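Local coordinates for bifunctional protein PutA (Bdellovibrio bacteriovorus, PDB 5UR2) that probably carries out both steps of proline breakdown to glutamate, oxidising proline with a flavin and then glutamate semialdehyde with NAD+, at residues T578-V583 with A588-D593. Numbering follows the deposited sequence.
Sequences TQVLEV and AEADGD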
loop_
_atom_site.group_PDB
_atom_site.type_symbol
_atom_site.label_atom_id
_atom_site.label_comp_id
_atom_site.label_asym_id
_atom_site.label_seq_id
_atom_site.Cartn_x
_atom_site.Cartn_y
_atom_site.Cartn_z
ATOM N N THR B 578 31.356 -15.678 13.994
ATOM C CA THR B 578 32.065 -14.508 13.474
ATOM C C THR B 578 31.679 -13.243 14.235
ATOM O O THR B 578 32.532 -12.392 14.539
ATOM C CB THR B 578 31.778 -14.322 11.986
ATOM O OG1 THR B 578 32.053 -15.539 11.297
ATOM C CG2 THR B 578 32.660 -13.161 11.399
ATOM N N GLN B 579 30.390 -13.085 14.508
ATOM C CA GLN B 579 29.922 -11.916 15.238
ATOM C C GLN B 579 30.372 -11.952 16.692
ATOM O O GLN B 579 30.690 -10.907 17.274
ATOM C CB GLN B 579 28.404 -11.819 15.150
ATOM C CG GLN B 579 27.906 -11.761 13.742
ATOM C CD GLN B 579 26.526 -11.168 13.683
ATOM O OE1 GLN B 579 26.052 -10.605 14.672
ATOM N NE2 GLN B 579 25.861 -11.300 12.538
ATOM N N VAL B 580 30.393 -13.134 17.303
ATOM C CA VAL B 580 30.891 -13.230 18.674
ATOM C C VAL B 580 32.334 -12.736 18.748
ATOM O O VAL B 580 32.688 -11.924 19.612
ATOM C CB VAL B 580 30.760 -14.673 19.195
ATOM C CG1 VAL B 580 31.571 -14.861 20.482
ATOM C CG2 VAL B 580 29.298 -14.990 19.432
ATOM N N LEU B 581 33.176 -13.180 17.816
ATOM C CA LEU B 581 34.608 -12.899 17.923
ATOM C C LEU B 581 34.979 -11.511 17.394
ATOM O O LEU B 581 35.795 -10.822 18.011
ATOM C CB LEU B 581 35.413 -13.983 17.192
ATOM C CG LEU B 581 35.364 -15.405 17.769
ATOM C CD1 LEU B 581 36.030 -16.382 16.840
ATOM C CD2 LEU B 581 36.084 -15.412 19.116
ATOM N N GLU B 582 34.406 -11.080 16.260
ATOM C CA GLU B 582 34.829 -9.813 15.667
ATOM C C GLU B 582 34.155 -8.610 16.316
ATOM O O GLU B 582 34.776 -7.555 16.454
ATOM C CB GLU B 582 34.547 -9.788 14.159
ATOM C CG GLU B 582 35.144 -8.574 13.479
ATOM C CD GLU B 582 34.680 -8.382 12.040
ATOM O OE1 GLU B 582 33.625 -8.918 11.661
ATOM O OE2 GLU B 582 35.380 -7.689 11.268
ATOM N N VAL B 583 32.893 -8.738 16.721
ATOM C CA VAL B 583 32.124 -7.592 17.202
ATOM C C VAL B 583 31.820 -7.660 18.701
ATOM O O VAL B 583 31.336 -6.666 19.262
ATOM C CB VAL B 583 30.820 -7.433 16.389
ATOM C CG1 VAL B 583 30.208 -6.076 16.586
ATOM C CG2 VAL B 583 31.101 -7.650 14.918
ATOM N N ALA B 588 23.356 -15.053 22.170
ATOM C CA ALA B 588 21.954 -14.866 21.800
ATOM C C ALA B 588 21.757 -13.596 20.978
ATOM O O ALA B 588 20.877 -13.552 20.111
ATOM C CB ALA B 588 21.071 -14.843 23.053
ATOM N N GLU B 589 22.552 -12.554 21.246
ATOM C CA GLU B 589 22.511 -11.342 20.425
ATOM C C GLU B 589 22.944 -11.622 18.989
ATOM O O GLU B 589 22.278 -11.211 18.036
ATOM C CB GLU B 589 23.393 -10.271 21.058
ATOM C CG GLU B 589 22.926 -9.916 22.441
ATOM C CD GLU B 589 21.635 -9.143 22.378
ATOM O OE1 GLU B 589 21.634 -8.031 21.797
ATOM O OE2 GLU B 589 20.607 -9.691 22.827
ATOM N N ALA B 590 24.053 -12.349 18.821
ATOM C CA ALA B 590 24.505 -12.712 17.485
ATOM C C ALA B 590 23.477 -13.596 16.773
ATOM O O ALA B 590 23.249 -13.440 15.568
ATOM C CB ALA B 590 25.858 -13.419 17.566
ATOM N N ASP B 591 22.870 -14.553 17.493
ATOM C CA ASP B 591 21.837 -15.408 16.896
ATOM C C ASP B 591 20.643 -14.587 16.421
ATOM O O ASP B 591 20.122 -14.803 15.319
ATOM C CB ASP B 591 21.372 -16.472 17.895
ATOM C CG ASP B 591 20.254 -17.355 17.340
ATOM O OD1 ASP B 591 20.333 -17.793 16.173
ATOM O OD2 ASP B 591 19.282 -17.588 18.071
ATOM N N GLY B 592 20.178 -13.662 17.262
ATOM C CA GLY B 592 19.129 -12.755 16.838
ATOM C C GLY B 592 19.528 -11.953 15.611
ATOM O O GLY B 592 18.679 -11.642 14.766
ATOM N N ASP B 593 20.824 -11.620 15.491
ATOM C CA ASP B 593 21.304 -10.888 14.317
ATOM C C ASP B 593 21.138 -11.709 13.044
ATOM O O ASP B 593 20.692 -11.190 12.012
ATOM C CB ASP B 593 22.766 -10.474 14.497
ATOM C CG ASP B 593 23.142 -9.259 13.621
ATOM O OD1 ASP B 593 22.936 -8.124 14.078
ATOM O OD2 ASP B 593 23.598 -9.431 12.467
#
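Gln579 reaches across to Asp593 and gives it the one hydrogen bond between 578-583 and 588-593: Gln579 NE2 lies 2.9 Å from Asp593 OD2, with an N-H...O angle of 153°. The amide and carboxylate planes stand 76° apart, and NE2 comes down on OD2 from above the carboxylate plane instead of within it. Gln579 OE1 also lies close to the aspartate, 3.3 Å from Asp593 CB. Gln579 gets there with CG anti to its own carbonyl carbon and the chain extended beyond. Nearer the backbones the helices touch through small apolar groups: CB of Gln579 meets CB of Ala590 at 3.9 Å, and Val580 CG2 lies 4.2 Å from the same Ala590 CB.

The buried carboxylate has further partners. OD2 also accepts the backbone N-H groups of Leu645, just before helix 646-657, and Ala646, its first residue, and OD1 forms a salt bridge with Lys585 from the turn between the helices; together they fix its rotation and would favour the charged form. Val673 of helix 671-684 packs against Gln579 from outside the pair.

The axes of the short segments approach to 9.2 Å. They belong to two consecutive helices of the aldehyde dehydrogenase domain joined by a short connection, their chain directions 118° apart, with Asp593 about 11 Å from the predicted active-site Glu746, side chain to side chain.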